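Nuclear polyadenylated rna-binding protein NAB2 (Saccharomyces cerevisiae, PDB 2V75) binds the poly(A) tails of mRNAs and pre-mRNAs, protecting them from exosomal degradation and helping to control tail length and nuclear export. Local coordinates at residues Y34-L38 / E51-L55; F24-Y30 / L55-V59. One frame throughout, in Å; residues are numbered along the deposited sequence.

Both contacts lie in the all-helical N-terminal domain of Nab2. They join helix 28-40, and in contact 2 also the loop leading into it, to residues 51-59. Their centres are about 10 Å apart, and Leu-55 belongs to both. Contact 1 is helix against helix and partly buried. Ile-35 and Leu-52 are buried in the interior, and a tyrosine-glutamate bond closes the outer edge. Contact 2 is a surface contact between two loops, apart from the first turn of helix 28-40. It mixes aromatic and aliphatic touches with a serine-glutamate bond and a bridging water. Each contact thus has one direct side-chain hydrogen bond to a glutamate carboxylate, with apolar groups beside it.

Contact 1: residues Y34-L38 / E51-L55; sequences YIVLL and ELASL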
loop_
_atom_site.group_PDB
_atom_site.type_symbol
_atom_site.label_atom_id
_atom_site.label_comp_id
_atom_site.label_asym_id
_atom_site.label_seq_id
_atom_site.Cartn_x
_atom_site.Cartn_y
_atom_site.Cartn_z
ATOM N N TYR A 34 -7.958 3.426 1.773
ATOM C CA TYR A 34 -8.579 2.323 2.501
ATOM C C TYR A 34 -7.458 1.509 3.154
ATOM O O TYR A 34 -7.562 1.130 4.324
ATOM C CB TYR A 34 -9.365 1.409 1.576
ATOM C CG TYR A 34 -10.440 0.624 2.254
ATOM C CD1 TYR A 34 -11.717 1.101 2.362
ATOM C CD2 TYR A 34 -10.177 -0.590 2.840
ATOM C CE1 TYR A 34 -12.717 0.367 3.015
ATOM C CE2 TYR A 34 -11.153 -1.297 3.491
ATOM C CZ TYR A 34 -12.414 -0.826 3.603
ATOM O OH TYR A 34 -13.311 -1.640 4.283
ATOM N N ILE A 35 -6.403 1.250 2.404
ATOM C CA ILE A 35 -5.250 0.520 2.939
ATOM C C ILE A 35 -4.642 1.185 4.176
ATOM O O ILE A 35 -4.443 0.558 5.219
ATOM C CB ILE A 35 -4.188 0.218 1.861
ATOM C CG1 ILE A 35 -4.757 -0.792 0.847
ATOM C CG2 ILE A 35 -2.864 -0.242 2.541
ATOM C CD1 ILE A 35 -3.793 -1.059 -0.324
ATOM N N VAL A 36 -4.443 2.485 4.104
ATOM C CA VAL A 36 -3.875 3.200 5.215
ATOM C C VAL A 36 -4.812 3.245 6.405
ATOM O O VAL A 36 -4.355 3.155 7.529
ATOM C CB VAL A 36 -3.439 4.580 4.746
ATOM C CG1 VAL A 36 -3.102 5.488 5.937
ATOM C CG2 VAL A 36 -2.298 4.389 3.735
ATOM N N LEU A 37 -6.123 3.335 6.177
ATOM C CA LEU A 37 -7.103 3.220 7.242
ATOM C C LEU A 37 -6.950 1.877 7.973
ATOM O O LEU A 37 -7.020 1.849 9.221
ATOM C CB LEU A 37 -8.530 3.329 6.679
ATOM C CG LEU A 37 -9.697 3.085 7.628
ATOM C CD1 LEU A 37 -9.859 4.217 8.619
ATOM C CD2 LEU A 37 -11.002 2.902 6.854
ATOM N N LEU A 38 -6.805 0.800 7.208
ATOM C CA LEU A 38 -6.725 -0.552 7.800
ATOM C C LEU A 38 -5.421 -0.675 8.609
ATOM O O LEU A 38 -5.419 -1.202 9.698
ATOM C CB LEU A 38 -6.781 -1.606 6.699
ATOM C CG LEU A 38 -8.172 -1.745 6.046
ATOM C CD1 LEU A 38 -8.091 -2.625 4.809
ATOM C CD2 LEU A 38 -9.182 -2.208 7.101
ATOM N N GLU A 51 -9.353 -8.111 3.915
ATOM C CA GLU A 51 -10.359 -7.085 3.775
ATOM C C GLU A 51 -10.305 -6.555 2.354
ATOM O O GLU A 51 -11.354 -6.387 1.728
ATOM C CB GLU A 51 -10.205 -5.972 4.828
ATOM C CG GLU A 51 -11.012 -4.707 4.632
ATOM C CD GLU A 51 -12.399 -4.753 5.269
ATOM O OE1 GLU A 51 -12.896 -5.882 5.487
ATOM O OE2 GLU A 51 -12.966 -3.667 5.545
ATOM N N LEU A 52 -9.114 -6.321 1.816
ATOM C CA LEU A 52 -8.984 -5.786 0.460
ATOM C C LEU A 52 -9.535 -6.777 -0.596
ATOM O O LEU A 52 -10.176 -6.382 -1.584
ATOM C CB LEU A 52 -7.527 -5.464 0.146
ATOM C CG LEU A 52 -6.899 -4.338 0.957
ATOM C CD1 LEU A 52 -5.321 -4.293 0.765
ATOM C CD2 LEU A 52 -7.596 -3.087 0.598
ATOM N N ALA A 53 -9.239 -8.044 -0.379
ATOM C CA ALA A 53 -9.739 -9.112 -1.240
ATOM C C ALA A 53 -11.259 -9.182 -1.254
ATOM O O ALA A 53 -11.858 -9.586 -2.266
ATOM C CB ALA A 53 -9.182 -10.458 -0.838
ATOM N N SER A 54 -11.878 -8.875 -0.116
ATOM C CA SER A 54 -13.322 -8.761 -0.063
ATOM C C SER A 54 -13.893 -7.566 -0.850
ATOM O O SER A 54 -15.013 -7.610 -1.273
ATOM C CB SER A 54 -13.818 -8.756 1.383
ATOM O OG SER A 54 -13.720 -7.490 1.985
ATOM N N LEU A 55 -13.131 -6.497 -1.014
ATOM C CA LEU A 55 -13.561 -5.322 -1.760
ATOM C C LEU A 55 -13.261 -5.272 -3.269
ATOM O O LEU A 55 -13.979 -4.627 -4.040
ATOM C CB LEU A 55 -12.939 -4.087 -1.121
ATOM C CG LEU A 55 -13.895 -3.418 -0.118
ATOM C CD1 LEU A 55 -14.039 -4.280 1.125
ATOM C CD2 LEU A 55 -13.311 -2.053 0.199
#
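Ile-35 and Leu-52 form the apolar centre of this antiparallel helix-helix packing in the N-terminal domain of Nab2, a helical bundle whose family belongs to the PWI-like clan. Helix 28-40 and helix 45-55 run in nearly opposite directions here, at 149° between the local axes. The local axes come no closer than 11.5 Å, so the gap is bridged by long side chains. Ile-35 CG1 lies 3.5 Å from Leu-52 CD1, and the two side chains cross at about a right angle. Both residues are buried. Val-67 of helix 61-79 and Val-14 of helix 7-18 touch Ile-35, while Leu-64 and Val-68 pack on Leu-52. The pair therefore ties the two helices into the core of the bundle.

Further out, Leu-38 lays CD1 against the aliphatic part of Glu-51, 3.6 Å from its CG. The same CG sits in plane at the edge of the Tyr-34 ring. Leu-55 CD2 stands over one face of that ring, 3.8 Å from the centroid and 17° off the normal, a CH-pi contact. The ring is thus held by a methyl over a face and a methylene at an edge.

The polar edge is the Tyr-34 hydroxyl and the Glu-51 carboxylate. Tyr-34 CG is anti to the backbone N (chi1 -157°), which sends the ring across to the other helix. The Glu-51 chain bends at chi2 and brings its carboxylate to the ring edge, moderately tilted from the ring plane. Tyr-34 OH donates to Glu-51 OE2 in a very short hydrogen bond of 2.4 Å.

Contact 2: residues F24-Y30 / L55-V59; sequences FNEDIKY and LFDSV
Leu-55 makes a light start, its CD2 methyl 4.5 Å from Tyr-30 OH. Its CB also covers one face of the Phe-56 ring within the same segment. Phe-56, the buried residue of this contact, turns its ring toward helix 28-40. Its CZ meets Tyr-30 CE2 at 4.1 Å, and each of these atoms lies near the plane of the other ring. The rings therefore touch rim to rim, with no stacking. On another part of the Phe-56 rim, CD1 lies 3.2 Å from Glu-26 OE2. The carboxylate is steeply turned to the ring, 77° between the planes.

Asp-57 carries the chain round to Ser-58. Ser-58 OG donates to Glu-26 OE2 in a very short hydrogen bond of 2.5 Å. That oxygen thus meets both a hydroxyl and an aromatic rim. The Glu-26 chain bends at chi2 (-87°), and its carboxylate lies between the Phe-56 rim and Ser-58 OG. A water joins the backbones nearby: it accepts from Asn-25 N at 3.0 Å and donates weakly to Ser-58 O. At Val-59, CG2 packs 3.6 Å from Phe-24 CE1.

Asp-27 is the N-cap of helix 28-40, where its OD1 accepts from Tyr-30 N at 3.1 Å. The contact thus joins the loop between helix 45-55 and helix 61-79 to the start of helix 28-40. Val-31 of that helix touches both Glu-26 and Phe-56, while Phe-24 rests on Leu-18 of helix 7-18.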
loop_
_atom_site.group_PDB
_atom_site.type_symbol
_atom_site.label_atom_id
_atom_site.label_comp_id
_atom_site.label_asym_id
_atom_site.label_seq_id
_atom_site.Cartn_x
_atom_site.Cartn_y
_atom_site.Cartn_z
ATOM N N PHE A 24 -4.181 -2.706 -13.270
ATOM C CA PHE A 24 -4.893 -2.300 -12.086
ATOM C C PHE A 24 -5.941 -1.254 -12.433
ATOM O O PHE A 24 -5.596 -0.126 -12.793
ATOM C CB PHE A 24 -3.914 -1.729 -11.079
ATOM C CG PHE A 24 -4.523 -1.495 -9.740
ATOM C CD1 PHE A 24 -4.589 -2.504 -8.805
ATOM C CD2 PHE A 24 -5.038 -0.262 -9.428
ATOM C CE1 PHE A 24 -5.170 -2.287 -7.597
ATOM C CE2 PHE A 24 -5.618 -0.042 -8.232
ATOM C CZ PHE A 24 -5.698 -1.043 -7.319
ATOM N N ASN A 25 -7.211 -1.622 -12.298
ATOM C CA ASN A 25 -8.303 -0.794 -12.823
ATOM C C ASN A 25 -9.048 0.082 -11.797
ATOM O O ASN A 25 -9.870 0.934 -12.154
ATOM C CB ASN A 25 -9.287 -1.672 -13.623
ATOM C CG ASN A 25 -10.511 -2.105 -12.828
ATOM O OD1 ASN A 25 -10.402 -2.658 -11.736
ATOM N ND2 ASN A 25 -11.695 -1.883 -13.405
ATOM N N GLU A 26 -8.709 -0.090 -10.527
ATOM C CA GLU A 26 -9.500 0.458 -9.438
ATOM C C GLU A 26 -9.064 1.886 -9.104
ATOM O O GLU A 26 -8.002 2.332 -9.507
ATOM C CB GLU A 26 -9.333 -0.468 -8.232
ATOM C CG GLU A 26 -9.711 -1.935 -8.515
ATOM C CD GLU A 26 -11.193 -2.186 -8.305
ATOM O OE1 GLU A 26 -11.974 -1.206 -8.377
ATOM O OE2 GLU A 26 -11.560 -3.355 -8.054
ATOM N N ASP A 27 -9.872 2.611 -8.339
ATOM C CA ASP A 27 -9.567 3.987 -7.976
ATOM C C ASP A 27 -8.373 3.932 -7.037
ATOM O O ASP A 27 -8.499 3.439 -5.899
ATOM C CB ASP A 27 -10.834 4.539 -7.314
ATOM C CG ASP A 27 -10.716 5.970 -6.870
ATOM O OD1 ASP A 27 -9.631 6.440 -6.472
ATOM O OD2 ASP A 27 -11.761 6.640 -6.881
ATOM N N ILE A 28 -7.207 4.419 -7.502
ATOM C CA ILE A 28 -5.964 4.259 -6.737
ATOM C C ILE A 28 -6.029 5.054 -5.437
ATOM O O ILE A 28 -5.661 4.525 -4.411
ATOM C CB ILE A 28 -4.742 4.662 -7.579
ATOM C CG1 ILE A 28 -4.438 3.559 -8.591
ATOM C CG2 ILE A 28 -3.520 4.907 -6.729
ATOM C CD1 ILE A 28 -3.439 4.064 -9.691
ATOM N N LYS A 29 -6.528 6.281 -5.491
ATOM C CA LYS A 29 -6.524 7.191 -4.347
ATOM C C LYS A 29 -7.390 6.543 -3.262
ATOM O O LYS A 29 -7.023 6.516 -2.086
ATOM C CB LYS A 29 -7.070 8.536 -4.753
ATOM C CG LYS A 29 -6.916 9.628 -3.705
ATOM C CD LYS A 29 -7.367 11.017 -4.203
ATOM C CE LYS A 29 -6.266 11.741 -4.981
ATOM N NZ LYS A 29 -4.974 11.716 -4.232
ATOM N N TYR A 30 -8.514 5.966 -3.673
ATOM C CA TYR A 30 -9.413 5.339 -2.692
ATOM C C TYR A 30 -8.811 4.093 -2.092
ATOM O O TYR A 30 -8.842 3.950 -0.860
ATOM C CB TYR A 30 -10.738 4.956 -3.331
ATOM C CG TYR A 30 -11.679 4.222 -2.384
ATOM C CD1 TYR A 30 -12.299 4.898 -1.356
ATOM C CD2 TYR A 30 -11.963 2.870 -2.531
ATOM C CE1 TYR A 30 -13.193 4.240 -0.504
ATOM C CE2 TYR A 30 -12.848 2.196 -1.661
ATOM C CZ TYR A 30 -13.440 2.900 -0.635
ATOM O OH TYR A 30 -14.360 2.301 0.217
ATOM N N LEU A 55 -13.131 -6.497 -1.014
ATOM C CA LEU A 55 -13.561 -5.322 -1.760
ATOM C C LEU A 55 -13.261 -5.272 -3.269
ATOM O O LEU A 55 -13.979 -4.627 -4.040
ATOM C CB LEU A 55 -12.939 -4.087 -1.121
ATOM C CG LEU A 55 -13.895 -3.418 -0.118
ATOM C CD1 LEU A 55 -14.039 -4.280 1.125
ATOM C CD2 LEU A 55 -13.311 -2.053 0.199
ATOM N N PHE A 56 -12.205 -5.948 -3.682
ATOM C CA PHE A 56 -11.667 -5.781 -5.024
ATOM C C PHE A 56 -11.361 -7.172 -5.615
ATOM O O PHE A 56 -10.346 -7.731 -5.278
ATOM C CB PHE A 56 -10.385 -4.960 -4.951
ATOM C CG PHE A 56 -10.602 -3.621 -4.268
ATOM C CD1 PHE A 56 -11.354 -2.641 -4.892
ATOM C CD2 PHE A 56 -10.079 -3.401 -2.999
ATOM C CE1 PHE A 56 -11.580 -1.389 -4.254
ATOM C CE2 PHE A 56 -10.328 -2.191 -2.347
ATOM C CZ PHE A 56 -11.081 -1.228 -2.979
ATOM N N ASP A 57 -12.257 -7.694 -6.441
ATOM C CA ASP A 57 -12.063 -8.972 -7.119
ATOM C C ASP A 57 -11.254 -8.888 -8.420
ATOM O O ASP A 57 -10.955 -9.920 -9.040
ATOM C CB ASP A 57 -13.399 -9.651 -7.353
ATOM C CG ASP A 57 -14.388 -8.773 -8.095
ATOM O OD1 ASP A 57 -13.986 -7.680 -8.595
ATOM O OD2 ASP A 57 -15.575 -9.177 -8.154
ATOM N N SER A 58 -10.886 -7.674 -8.809
ATOM C CA SER A 58 -10.066 -7.412 -9.986
ATOM C C SER A 58 -8.556 -7.503 -9.724
ATOM O O SER A 58 -7.763 -7.388 -10.663
ATOM C CB SER A 58 -10.425 -6.002 -10.494
ATOM O OG SER A 58 -10.342 -5.068 -9.399
ATOM N N VAL A 59 -8.176 -7.680 -8.456
ATOM C CA VAL A 59 -6.791 -7.734 -8.003
ATOM C C VAL A 59 -6.587 -9.047 -7.253
ATOM O O VAL A 59 -7.364 -9.409 -6.339
ATOM C CB VAL A 59 -6.426 -6.587 -7.052
ATOM C CG1 VAL A 59 -4.804 -6.460 -6.950
ATOM C CG2 VAL A 59 -7.138 -5.308 -7.541
HETATM O O HOH W 1 -7.482 -4.294 -10.960
#